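ESX-5 secretion-associated protein EspG5 (Mycobacterium marinum, PDB 6VJ5) acts as a specific cytoplasmic chaperone for its cognate PE/PPE proteins, preventing aggregation of PE/PPE dimers, and is required for secretion of LipY and PE31/PPE18. Local coordinates at residues Gly16-Gln21 with Arg34-Val39; Arg76-Pro81 with Val119-Gly124; Gly92-Gly97 with Glu222-Ala227; Asp146-Ala151 with Leu277-Val282; Ala167-Val172 with Leu268-Ala273. All coordinates share one frame; numbering follows the deposited sequence.

Contact 1 (Gly16-Gln21 with Arg34-Val39); sequences GFWMLQ and RCRPYV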
# COMPACT_ATOMS: atom_id res chain seq x y z
N GLY C 16 10.02 -13.77 0.57
CA GLY C 16 11.01 -13.82 1.64
C GLY C 16 11.84 -12.56 1.73
O GLY C 16 12.15 -12.09 2.83
N PHE C 17 12.21 -11.99 0.58
CA PHE C 17 12.99 -10.76 0.62
C PHE C 17 12.21 -9.63 1.27
O PHE C 17 12.79 -8.76 1.93
CB PHE C 17 13.42 -10.35 -0.78
CG PHE C 17 14.47 -9.28 -0.79
CD1 PHE C 17 14.12 -7.94 -0.65
CD2 PHE C 17 15.80 -9.60 -0.92
CE1 PHE C 17 15.08 -6.96 -0.65
CE2 PHE C 17 16.77 -8.62 -0.92
CZ PHE C 17 16.41 -7.30 -0.78
N TRP C 18 10.89 -9.61 1.08
CA TRP C 18 10.06 -8.58 1.69
C TRP C 18 9.96 -8.76 3.20
O TRP C 18 9.91 -7.77 3.94
CB TRP C 18 8.68 -8.57 1.04
CG TRP C 18 7.65 -7.79 1.76
CD1 TRP C 18 7.42 -6.44 1.67
CD2 TRP C 18 6.67 -8.30 2.66
NE1 TRP C 18 6.37 -6.09 2.47
CE2 TRP C 18 5.89 -7.21 3.09
CE3 TRP C 18 6.38 -9.57 3.16
CZ2 TRP C 18 4.83 -7.35 3.99
CZ3 TRP C 18 5.34 -9.72 4.04
CH2 TRP C 18 4.57 -8.61 4.45
N MET C 19 9.94 -10.00 3.68
CA MET C 19 9.88 -10.23 5.12
C MET C 19 11.16 -9.76 5.80
O MET C 19 11.11 -9.11 6.85
CB MET C 19 9.62 -11.70 5.40
CG MET C 19 8.46 -12.24 4.57
SD MET C 19 7.57 -13.61 5.32
CE MET C 19 8.91 -14.78 5.52
N LEU C 20 12.32 -10.06 5.21
CA LEU C 20 13.57 -9.54 5.77
C LEU C 20 13.53 -8.03 5.87
O LEU C 20 13.95 -7.45 6.88
CB LEU C 20 14.75 -9.99 4.92
CG LEU C 20 14.81 -11.51 4.69
CD1 LEU C 20 15.88 -11.86 3.69
CD2 LEU C 20 15.05 -12.22 6.01
N GLN C 21 13.01 -7.36 4.83
CA GLN C 21 12.82 -5.92 4.91
C GLN C 21 11.96 -5.55 6.10
O GLN C 21 12.24 -4.56 6.80
CB GLN C 21 12.19 -5.41 3.62
CG GLN C 21 13.08 -5.47 2.42
CD GLN C 21 12.37 -5.04 1.16
OE1 GLN C 21 11.45 -5.72 0.70
NE2 GLN C 21 12.77 -3.90 0.61
N ARG C 34 12.42 -4.76 -7.77
CA ARG C 34 10.97 -4.85 -7.88
C ARG C 34 10.38 -5.73 -6.78
O ARG C 34 9.62 -6.67 -7.03
CB ARG C 34 10.57 -5.35 -9.27
CG ARG C 34 9.13 -5.12 -9.63
CD ARG C 34 8.88 -5.42 -11.10
NE ARG C 34 9.24 -4.31 -11.98
CZ ARG C 34 8.99 -4.29 -13.28
NH1 ARG C 34 8.38 -5.32 -13.85
NH2 ARG C 34 9.34 -3.24 -14.02
N CYS C 35 10.72 -5.41 -5.54
CA CYS C 35 10.12 -6.09 -4.40
C CYS C 35 8.91 -5.31 -3.90
O CYS C 35 8.70 -4.15 -4.25
CB CYS C 35 11.13 -6.26 -3.28
SG CYS C 35 12.49 -7.35 -3.73
N ARG C 36 8.10 -5.97 -3.09
CA ARG C 36 6.98 -5.28 -2.46
C ARG C 36 7.55 -4.25 -1.48
O ARG C 36 8.49 -4.56 -0.74
CB ARG C 36 6.07 -6.26 -1.73
CG ARG C 36 4.60 -6.14 -2.13
CD ARG C 36 3.70 -6.92 -1.18
NE ARG C 36 4.13 -8.30 -1.01
CZ ARG C 36 3.76 -9.08 -0.00
NH1 ARG C 36 4.21 -10.33 0.08
NH2 ARG C 36 2.93 -8.62 0.93
N PRO C 37 7.04 -3.02 -1.47
CA PRO C 37 7.46 -2.08 -0.43
C PRO C 37 6.96 -2.55 0.92
O PRO C 37 5.92 -3.22 1.03
CB PRO C 37 6.81 -0.76 -0.85
CG PRO C 37 5.63 -1.16 -1.67
CD PRO C 37 6.00 -2.46 -2.35
N TYR C 38 7.73 -2.25 1.96
CA TYR C 38 7.35 -2.56 3.33
C TYR C 38 6.87 -1.28 4.00
O TYR C 38 7.52 -0.24 3.89
CB TYR C 38 8.49 -3.17 4.13
CG TYR C 38 8.22 -3.18 5.62
CD1 TYR C 38 7.22 -3.99 6.16
CD2 TYR C 38 8.93 -2.36 6.48
CE1 TYR C 38 6.96 -3.99 7.51
CE2 TYR C 38 8.68 -2.36 7.84
CZ TYR C 38 7.69 -3.18 8.35
OH TYR C 38 7.44 -3.18 9.70
N VAL C 39 5.74 -1.37 4.70
CA VAL C 39 5.14 -0.23 5.38
C VAL C 39 5.00 -0.57 6.85
O VAL C 39 4.30 -1.53 7.21
CB VAL C 39 3.78 0.14 4.76
CG1 VAL C 39 3.08 1.20 5.60
CG2 VAL C 39 3.98 0.63 3.33
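Trp18 and Gln21, neighbours across one turn of helix 14-23, face the irregular run 34-39, whose backbone comes nearest at Arg36, with its CA 6.1 Å from Trp18 CA, and again at Tyr38. The indole of Trp18 carries much of the contact. Its CG stands opposite the backbone N (chi1 167°), which sets the ring against Arg36 and Pro37, and the guanidinium of Arg36 lies flat over one face with the two planes 18° apart. Arg36 CZ sits 4.1 Å from the centroid of the six-membered ring of Trp18, nearly on the ring normal, a cation-pi stack. A bend at chi3 of Arg36 turns the group onto the indole, and a salt bridge from NH1 to Asp15 would help fix its rotation. In the EspG chain this is how the first helix, which follows edge strand 10-13, is strapped by the loop leading to helix 51-58. At the indole edge, Trp18 NE1 gives a weak, bent hydrogen bond (132°) to Pro37 O at 3.2 Å, while Trp18 CD1 is 3.2 Å from Arg36 O. Tyr38 CB closes in 4.0 Å from Trp18 NE1, and its hydroxyl reaches on to Asn44. On the side toward strand 136-141, Cys35 SG approaches the Phe17 ring obliquely, 3.5 Å from Phe17 CD1, a sulfur-aromatic contact beside Ile137.

Contact 2 (Arg76-Pro81 with Val119-Gly124); sequences RVLAAP and VLARRG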
# COMPACT_ATOMS: atom_id res chain seq x y z
N ARG C 76 21.38 -3.85 4.98
CA ARG C 76 21.49 -2.44 5.34
C ARG C 76 22.25 -1.66 4.28
O ARG C 76 22.03 -0.45 4.14
CB ARG C 76 22.18 -2.31 6.70
CG ARG C 76 21.41 -2.96 7.83
CD ARG C 76 20.56 -1.94 8.56
NE ARG C 76 19.50 -2.55 9.36
CZ ARG C 76 19.71 -3.28 10.45
NH1 ARG C 76 20.95 -3.50 10.89
NH2 ARG C 76 18.68 -3.79 11.11
N VAL C 77 23.14 -2.31 3.54
CA VAL C 77 23.79 -1.64 2.42
C VAL C 77 22.77 -1.34 1.33
O VAL C 77 22.66 -0.20 0.86
CB VAL C 77 24.95 -2.50 1.88
CG1 VAL C 77 25.80 -1.71 0.91
CG2 VAL C 77 25.80 -3.03 3.03
N LEU C 78 21.99 -2.35 0.93
CA LEU C 78 20.93 -2.14 -0.05
C LEU C 78 19.95 -1.08 0.44
O LEU C 78 19.42 -0.29 -0.35
CB LEU C 78 20.20 -3.46 -0.32
CG LEU C 78 21.05 -4.68 -0.68
CD1 LEU C 78 20.24 -5.97 -0.57
CD2 LEU C 78 21.63 -4.54 -2.08
N ALA C 79 19.70 -1.04 1.76
CA ALA C 79 18.67 -0.17 2.30
C ALA C 79 19.06 1.30 2.28
O ALA C 79 18.20 2.17 2.13
CB ALA C 79 18.34 -0.59 3.74
N ALA C 80 20.35 1.61 2.42
CA ALA C 80 20.81 3.00 2.46
C ALA C 80 22.21 3.09 1.87
O ALA C 80 23.19 3.40 2.56
CB ALA C 80 20.79 3.54 3.90
N PRO C 81 22.34 2.82 0.58
CA PRO C 81 23.67 2.89 -0.05
C PRO C 81 24.06 4.32 -0.38
O PRO C 81 23.22 5.20 -0.58
CB PRO C 81 23.49 2.06 -1.33
CG PRO C 81 22.05 2.31 -1.70
CD PRO C 81 21.29 2.44 -0.38
N VAL C 119 21.97 -5.57 -9.09
CA VAL C 119 22.22 -4.33 -8.37
C VAL C 119 23.47 -4.50 -7.52
O VAL C 119 23.60 -5.48 -6.77
CB VAL C 119 21.02 -3.92 -7.50
CG1 VAL C 119 21.31 -2.63 -6.75
CG2 VAL C 119 19.78 -3.77 -8.36
N LEU C 120 24.39 -3.54 -7.63
CA LEU C 120 25.62 -3.50 -6.85
C LEU C 120 25.53 -2.28 -5.95
O LEU C 120 25.54 -1.14 -6.43
CB LEU C 120 26.85 -3.43 -7.75
CG LEU C 120 27.07 -4.55 -8.75
CD1 LEU C 120 28.00 -4.07 -9.86
CD2 LEU C 120 27.66 -5.77 -8.07
N ALA C 121 25.46 -2.50 -4.64
CA ALA C 121 25.29 -1.43 -3.68
C ALA C 121 26.56 -1.26 -2.85
O ALA C 121 27.29 -2.22 -2.59
CB ALA C 121 24.10 -1.70 -2.75
N ARG C 122 26.82 -0.03 -2.43
CA ARG C 122 27.98 0.28 -1.61
C ARG C 122 27.57 1.18 -0.45
O ARG C 122 26.81 2.13 -0.63
CB ARG C 122 29.09 0.96 -2.42
CG ARG C 122 30.45 0.98 -1.73
CD ARG C 122 31.28 2.16 -2.22
NE ARG C 122 30.94 3.38 -1.48
CZ ARG C 122 30.98 4.61 -1.99
NH1 ARG C 122 31.32 4.80 -3.25
NH2 ARG C 122 30.66 5.65 -1.23
N ARG C 123 28.08 0.86 0.73
CA ARG C 123 27.99 1.72 1.90
C ARG C 123 29.37 1.76 2.54
O ARG C 123 29.87 0.73 3.00
CB ARG C 123 26.95 1.21 2.90
CG ARG C 123 26.49 2.25 3.91
CD ARG C 123 25.54 1.63 4.92
NE ARG C 123 24.60 2.62 5.46
CZ ARG C 123 23.83 2.42 6.52
NH1 ARG C 123 23.88 1.26 7.18
NH2 ARG C 123 23.00 3.37 6.94
N GLY C 124 29.99 2.93 2.52
CA GLY C 124 31.37 3.05 2.96
C GLY C 124 32.31 2.29 2.04
O GLY C 124 32.59 2.74 0.93
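Arg123 extends its guanidinium across the C-terminal end of helix 69-79, so that Arg76 O lies 3.8 Å above one face of the group, displaced toward its rim. Ala80 O approaches the same group obliquely, 3.3 Å from Arg123 NE, and the methyl of Ala80 lies 3.8 Å from Arg123 NH2. The chain gets there by running straight from CG to NE, with CG turned opposite the backbone N (chi1 -162°). Nearer the strand the contact becomes apolar. Val77 CG1 lies against the strand backbone, 3.4 Å from Arg123 N, and also touches the CB atoms of Ala121 and Arg123. The methyl of Ala121 sits among three partners: Leu78 CD2 at 3.8 Å from Ala121 CB, Val77 CG1 at 4.0 Å and Pro81 CB at 4.1 Å. Pro81 also runs close to the strand backbone, with its CA 3.3 Å from Arg122 O. The helix thus rests by its last turn on strand 115-123 of the large antiparallel sheet, just before the chain enters strand 83-91, which pairs with that same strand; Leu78 also reaches Ala130 on the next strand. Because Arg76 O lies over the face of the guanidinium and not in line with an N-H, its attraction is probably mainly electrostatic. A positive guanidinium beside the carbonyls of a helix C-terminus is consistent with a favourable charge-dipole interaction around an otherwise apolar contact.

Contact 3 (Gly92-Gly97 with Glu222-Ala227); sequences GKLLYG and EVAVYA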
# COMPACT_ATOMS: atom_id res chain seq x y z
N GLY C 92 17.79 -12.01 -25.71
CA GLY C 92 16.90 -11.39 -26.68
C GLY C 92 16.80 -9.89 -26.44
O GLY C 92 17.68 -9.26 -25.86
N LYS C 93 15.69 -9.32 -26.90
CA LYS C 93 15.49 -7.89 -26.73
C LYS C 93 15.23 -7.56 -25.26
O LYS C 93 14.48 -8.25 -24.57
CB LYS C 93 14.33 -7.40 -27.59
CG LYS C 93 14.10 -5.90 -27.48
CD LYS C 93 13.02 -5.40 -28.43
CE LYS C 93 12.70 -3.93 -28.17
NZ LYS C 93 13.89 -3.04 -28.30
N LEU C 94 15.88 -6.50 -24.79
CA LEU C 94 15.71 -6.05 -23.41
C LEU C 94 14.40 -5.27 -23.31
O LEU C 94 14.21 -4.27 -24.00
CB LEU C 94 16.90 -5.19 -22.99
CG LEU C 94 16.85 -4.59 -21.58
CD1 LEU C 94 16.66 -5.68 -20.55
CD2 LEU C 94 18.13 -3.81 -21.31
N LEU C 95 13.50 -5.75 -22.44
CA LEU C 95 12.17 -5.19 -22.33
C LEU C 95 12.03 -4.20 -21.18
O LEU C 95 10.93 -3.68 -20.96
CB LEU C 95 11.15 -6.32 -22.14
CG LEU C 95 11.07 -7.34 -23.27
CD1 LEU C 95 10.04 -8.39 -22.90
CD2 LEU C 95 10.74 -6.67 -24.58
N TYR C 96 13.10 -3.95 -20.44
CA TYR C 96 13.10 -2.98 -19.34
C TYR C 96 11.93 -3.21 -18.39
O TYR C 96 11.27 -2.28 -17.93
CB TYR C 96 13.09 -1.56 -19.90
CG TYR C 96 14.29 -1.29 -20.78
CD1 TYR C 96 15.52 -1.02 -20.21
CD2 TYR C 96 14.20 -1.33 -22.16
CE1 TYR C 96 16.63 -0.79 -20.99
CE2 TYR C 96 15.31 -1.10 -22.95
CZ TYR C 96 16.52 -0.83 -22.36
OH TYR C 96 17.63 -0.60 -23.14
N GLY C 97 11.70 -4.48 -18.07
CA GLY C 97 10.74 -4.84 -17.05
C GLY C 97 9.34 -5.12 -17.53
O GLY C 97 8.54 -5.66 -16.75
N GLU C 222 21.12 -8.09 -24.59
CA GLU C 222 21.46 -6.71 -24.33
C GLU C 222 21.77 -6.52 -22.85
O GLU C 222 21.34 -7.30 -22.00
CB GLU C 222 20.34 -5.72 -24.71
CG GLU C 222 19.51 -6.08 -25.92
CD GLU C 222 18.60 -4.94 -26.34
OE1 GLU C 222 19.12 -3.83 -26.62
OE2 GLU C 222 17.37 -5.13 -26.39
N VAL C 223 22.49 -5.44 -22.55
CA VAL C 223 22.74 -5.01 -21.18
C VAL C 223 22.62 -3.50 -21.11
O VAL C 223 23.11 -2.79 -22.00
CB VAL C 223 24.12 -5.47 -20.67
CG1 VAL C 223 24.33 -5.05 -19.23
CG2 VAL C 223 24.25 -6.97 -20.81
N ALA C 224 21.96 -3.01 -20.07
CA ALA C 224 21.92 -1.59 -19.74
C ALA C 224 22.58 -1.41 -18.38
O ALA C 224 22.27 -2.15 -17.44
CB ALA C 224 20.49 -1.06 -19.73
N VAL C 225 23.49 -0.45 -18.27
CA VAL C 225 24.26 -0.23 -17.05
C VAL C 225 24.21 1.25 -16.70
O VAL C 225 24.50 2.10 -17.55
CB VAL C 225 25.72 -0.69 -17.21
CG1 VAL C 225 26.46 -0.56 -15.89
CG2 VAL C 225 25.77 -2.13 -17.72
N TYR C 226 23.85 1.55 -15.46
CA TYR C 226 23.77 2.92 -14.98
C TYR C 226 23.94 2.91 -13.46
O TYR C 226 23.99 1.85 -12.83
CB TYR C 226 22.45 3.58 -15.39
CG TYR C 226 21.23 2.82 -14.92
CD1 TYR C 226 20.78 1.70 -15.61
CD2 TYR C 226 20.53 3.23 -13.80
CE1 TYR C 226 19.67 1.01 -15.19
CE2 TYR C 226 19.41 2.54 -13.37
CZ TYR C 226 18.99 1.43 -14.07
OH TYR C 226 17.88 0.73 -13.65
N ALA C 227 24.04 4.11 -12.89
CA ALA C 227 24.36 4.24 -11.47
C ALA C 227 23.52 5.34 -10.83
O ALA C 227 22.96 6.20 -11.51
CB ALA C 227 25.85 4.54 -11.26
O HOH W 1 15.77 -2.96 -26.19
O HOH W 2 20.62 -1.99 -23.78
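Lys93 and Glu222 lie side by side and point the same way, where the loop after strand 83-91 folds back over strand 221-231, its neighbour in the antiparallel sheet. The carboxylate of Glu222 turns toward the loop backbone, and its OE2 takes a short, almost straight hydrogen bond (2.6 Å, 175°) from Leu94 N. That N-H arrives on the anti side of the oxygen, 29° out of the carboxylate plane. The other oxygen, OE1, is engaged by Lys245 in a salt bridge, so both oxygens of the buried carboxylate are engaged. Lys93 does not reach the acid directly: its NZ stays 4.5 Å from Glu222 OE2, beyond a salt bridge, though the opposite charges would still attract. A water bridges the gap, accepting from Lys93 NZ at 2.8 Å and lying 2.7 Å from Glu222 OE2, with Leu94 O also within hydrogen-bonding distance. Beyond this polar knot the contact turns apolar around the methyl of Ala224. Leu94, its CG opposite the backbone N (chi1 178°), brings CD2 to 4.0 Å from Ala224 CB, while Tyr96 meets the same methyl with its ring edge, CE1 lying 4.1 Å from Ala224 CB. Leu94 CG, in turn, lies over the centre of the Tyr96 ring, 3.8 Å above its plane.

Contact 4 (Asp146-Ala151 with Leu277-Val282); sequences DSASIA and LVQVGV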
# COMPACT_ATOMS: atom_id res chain seq x y z
N ASP C 146 37.72 -0.94 -9.04
CA ASP C 146 37.71 0.18 -9.97
C ASP C 146 36.66 -0.06 -11.05
O ASP C 146 35.92 -1.05 -11.03
CB ASP C 146 39.10 0.36 -10.60
CG ASP C 146 39.65 -0.92 -11.20
OD1 ASP C 146 38.89 -1.91 -11.31
OD2 ASP C 146 40.84 -0.94 -11.57
N SER C 147 36.60 0.86 -12.00
CA SER C 147 35.67 0.71 -13.12
C SER C 147 35.85 -0.65 -13.79
O SER C 147 34.88 -1.28 -14.21
CB SER C 147 35.87 1.84 -14.12
OG SER C 147 36.05 3.07 -13.44
N ALA C 148 37.10 -1.12 -13.86
CA ALA C 148 37.38 -2.37 -14.55
C ALA C 148 36.69 -3.55 -13.88
O ALA C 148 36.15 -4.43 -14.56
CB ALA C 148 38.89 -2.61 -14.61
N SER C 149 36.71 -3.60 -12.54
CA SER C 149 36.04 -4.70 -11.84
C SER C 149 34.55 -4.72 -12.16
O SER C 149 33.98 -5.79 -12.39
CB SER C 149 36.27 -4.57 -10.33
OG SER C 149 36.07 -3.24 -9.89
N ILE C 150 33.92 -3.55 -12.19
CA ILE C 150 32.51 -3.47 -12.57
C ILE C 150 32.34 -3.93 -14.02
O ILE C 150 31.48 -4.76 -14.33
CB ILE C 150 31.98 -2.04 -12.37
CG1 ILE C 150 32.13 -1.62 -10.91
CG2 ILE C 150 30.52 -1.95 -12.78
CD1 ILE C 150 31.78 -0.16 -10.65
N ALA C 151 33.17 -3.40 -14.92
CA ALA C 151 33.08 -3.79 -16.33
C ALA C 151 33.22 -5.30 -16.49
O ALA C 151 32.45 -5.93 -17.23
CB ALA C 151 34.15 -3.07 -17.15
N LEU C 277 36.98 -0.64 -24.21
CA LEU C 277 35.96 0.39 -24.39
C LEU C 277 34.76 0.14 -23.49
O LEU C 277 34.10 1.09 -23.06
CB LEU C 277 35.52 0.44 -25.85
CG LEU C 277 36.58 1.03 -26.79
CD1 LEU C 277 36.18 0.82 -28.24
CD2 LEU C 277 36.78 2.51 -26.51
N VAL C 278 34.45 -1.13 -23.19
CA VAL C 278 33.43 -1.42 -22.19
C VAL C 278 33.87 -0.90 -20.83
O VAL C 278 33.06 -0.43 -20.03
CB VAL C 278 33.12 -2.92 -22.15
CG1 VAL C 278 32.17 -3.24 -21.01
CG2 VAL C 278 32.53 -3.37 -23.48
N GLN C 279 35.18 -0.99 -20.54
CA GLN C 279 35.71 -0.38 -19.33
C GLN C 279 35.60 1.14 -19.39
O GLN C 279 35.28 1.78 -18.38
CB GLN C 279 37.17 -0.81 -19.13
CG GLN C 279 37.90 -0.14 -17.97
CD GLN C 279 38.54 1.19 -18.35
OE1 GLN C 279 38.34 2.20 -17.67
NE2 GLN C 279 39.30 1.19 -19.44
N VAL C 280 35.83 1.73 -20.56
CA VAL C 280 35.69 3.18 -20.70
C VAL C 280 34.24 3.59 -20.50
O VAL C 280 33.96 4.65 -19.92
CB VAL C 280 36.22 3.64 -22.07
CG1 VAL C 280 35.91 5.12 -22.29
CG2 VAL C 280 37.71 3.38 -22.18
N GLY C 281 33.30 2.77 -20.96
CA GLY C 281 31.90 3.12 -20.84
C GLY C 281 31.41 3.08 -19.41
O GLY C 281 30.66 3.95 -18.97
N VAL C 282 31.83 2.06 -18.66
CA VAL C 282 31.48 1.98 -17.24
C VAL C 282 32.02 3.19 -16.50
O VAL C 282 31.31 3.84 -15.72
CB VAL C 282 31.99 0.66 -16.63
CG1 VAL C 282 31.86 0.69 -15.12
CG2 VAL C 282 31.25 -0.52 -17.24
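Ala151 and Val282 meet at the crossing of two helices, 147-159 and 275-286, whose axes over the touching segments run 112° apart and approach to 8.4 Å. On the tight side, the small residue of the first helix lets the second come close: Ala151 CB lies 3.8 Å from Gln279 CA and 3.9 Å from Val282 CG2. Val282 works with both of its methyls. With CG1 opposite the backbone N (chi1 169°), that branch reaches toward Ile150 and touches its CG2 at 3.8 Å, while CG2 turns to Ala151. Ile150 continues onto Leu286, which extends this apolar patch along helix 275-286. The other side is looser and partly open to solvent. There Gln279, bent at chi2, lays its CG beside Ala148, 4.1 Å from Ala148 CA. Across the whole contact, no hydrogen bond joins the two segments. The start of helix 147-159 is capped locally: Asp146, at the N-cap, accepts through OD1 from Ser149 N at 3.0 Å. A first-turn carbonyl also takes part in the contact between the helices: Ser147 O, which accepts from Ala151 N, lies 3.7 Å from Val282 CG1.

Contact 5 (Ala167-Val172 with Leu268-Ala273); sequences AAINAV and LAICPA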
# COMPACT_ATOMS: atom_id res chain seq x y z
N ALA C 167 31.84 -6.05 -32.39
CA ALA C 167 31.44 -5.77 -33.76
C ALA C 167 32.56 -5.02 -34.48
O ALA C 167 33.35 -4.29 -33.88
CB ALA C 167 30.15 -4.94 -33.79
N ALA C 168 32.62 -5.22 -35.80
CA ALA C 168 33.62 -4.56 -36.63
C ALA C 168 33.03 -3.23 -37.10
O ALA C 168 32.50 -3.10 -38.20
CB ALA C 168 34.02 -5.45 -37.80
N ILE C 169 33.13 -2.23 -36.23
CA ILE C 169 32.60 -0.90 -36.51
C ILE C 169 33.69 0.13 -36.25
O ILE C 169 34.69 -0.14 -35.58
CB ILE C 169 31.34 -0.58 -35.68
CG1 ILE C 169 31.72 -0.21 -34.25
CG2 ILE C 169 30.40 -1.77 -35.66
CD1 ILE C 169 30.62 0.53 -33.52
N ASN C 170 33.44 1.34 -36.73
CA ASN C 170 34.34 2.47 -36.56
C ASN C 170 33.75 3.40 -35.49
O ASN C 170 32.70 4.02 -35.71
CB ASN C 170 34.55 3.21 -37.88
CG ASN C 170 34.86 2.27 -39.02
OD1 ASN C 170 33.98 1.91 -39.80
ND2 ASN C 170 36.13 1.87 -39.13
N ALA C 171 34.44 3.50 -34.36
CA ALA C 171 33.97 4.34 -33.26
C ALA C 171 33.66 5.74 -33.76
O ALA C 171 34.33 6.26 -34.66
CB ALA C 171 35.02 4.38 -32.15
N VAL C 172 32.63 6.35 -33.18
CA VAL C 172 32.22 7.69 -33.60
C VAL C 172 31.35 8.28 -32.50
O VAL C 172 30.73 7.56 -31.72
CB VAL C 172 31.48 7.64 -34.96
CG1 VAL C 172 30.26 6.72 -34.90
CG2 VAL C 172 31.08 9.03 -35.43
N LEU C 268 26.52 10.99 -28.07
CA LEU C 268 26.44 9.54 -27.91
C LEU C 268 27.65 8.90 -28.58
O LEU C 268 27.93 9.18 -29.75
CB LEU C 268 25.15 8.98 -28.50
CG LEU C 268 24.89 7.49 -28.23
CD1 LEU C 268 24.53 7.24 -26.77
CD2 LEU C 268 23.80 6.95 -29.16
N ALA C 269 28.37 8.07 -27.84
CA ALA C 269 29.50 7.33 -28.37
C ALA C 269 29.01 5.98 -28.89
O ALA C 269 28.31 5.26 -28.18
CB ALA C 269 30.56 7.12 -27.29
N ILE C 270 29.36 5.67 -30.13
CA ILE C 270 29.04 4.39 -30.75
C ILE C 270 30.37 3.68 -30.97
O ILE C 270 31.22 4.17 -31.73
CB ILE C 270 28.28 4.57 -32.07
CG1 ILE C 270 27.03 5.42 -31.83
CG2 ILE C 270 27.89 3.20 -32.63
CD1 ILE C 270 26.35 5.87 -33.11
N CYS C 271 30.56 2.55 -30.30
CA CYS C 271 31.86 1.91 -30.19
C CYS C 271 31.72 0.41 -30.33
O CYS C 271 30.65 -0.15 -30.07
CB CYS C 271 32.50 2.23 -28.83
SG CYS C 271 32.89 3.98 -28.58
N PRO C 272 32.78 -0.27 -30.78
CA PRO C 272 32.80 -1.73 -30.67
C PRO C 272 33.05 -2.13 -29.22
O PRO C 272 33.87 -1.52 -28.53
CB PRO C 272 33.96 -2.14 -31.58
CG PRO C 272 34.89 -0.96 -31.54
CD PRO C 272 34.02 0.27 -31.37
N ALA C 273 32.33 -3.15 -28.77
CA ALA C 273 32.37 -3.53 -27.37
C ALA C 273 33.66 -4.24 -26.99
O ALA C 273 33.64 -5.37 -26.50
CB ALA C 273 31.17 -4.44 -27.04
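Ile169 lays its side chain across the ring of Pro272, with CG1 3.7 Å from Pro272 CD and CD1 reaching past it to the peptide, 3.4 Å from Cys271 C. Its CG1 occupies the crowded position between backbone N and carbonyl carbon (chi1 78°), which carries CG1 and CD1 over Pro272 and the peptide before it. The terminal methyl also meets Ile270, Ile169 CD1 being 3.9 Å from Ile270 CG2, and helix 206-217 approaches the same side chain through Thr208 and Ala211. At another ring carbon, Ala167 O comes to 3.2 Å from Pro272 CB. From here the chain bends through an inverse gamma turn centred on Ala168 and leads to the strand pair. Val172 and Ile270 form an antiparallel hydrogen-bonded pair: Val172 N donates to Ile270 O at 3.0 Å (149°), in the carbonyl plane, and Ile270 N returns a nearly straight bond of 2.8 Å (177°) to Val172 O. Strand 172-175 is thereby joined as the outermost strand to strand 267-272 of the large antiparallel sheet. Both side chains lie on the same sheet face, side by side, with Val172 CG1 4.1 Å from Ile270 CB. Just before the pair, Ala171 CA makes a CA-H...O contact with Ile270 O at 3.2 Å. Pro272 has no backbone N-H, so no donor there continues the pairing; contact with 268-273 becomes mostly van der Waals, while the loop takes polar bonds from Arg251, Ser207 and Thr208.

Overall arrangement
From the N terminus, contact 1 closes first, a short loop between helix 14-23 and the run after it. Contact 2 opens later, tying helix 69-79 to strand 115-123, and touches contact 1 where Phe17 meets Leu78. Contact 3 crosses contact 2, joining the loop after strand 83-91 to strand 221-231; Gly97 O probably receives a hydrogen bond from Arg34 NH1 of contact 1. Contact 4, between helices 147-159 and 275-286, also crosses contact 3. Contact 5, joining the lead-in to edge strand 172-175 to strand 267-272, is nested inside contact 4 and touches it through Pro272 and Leu277; it too crosses contact 3. Contacts 1 and 5 lie about 41 Å apart, centre to centre.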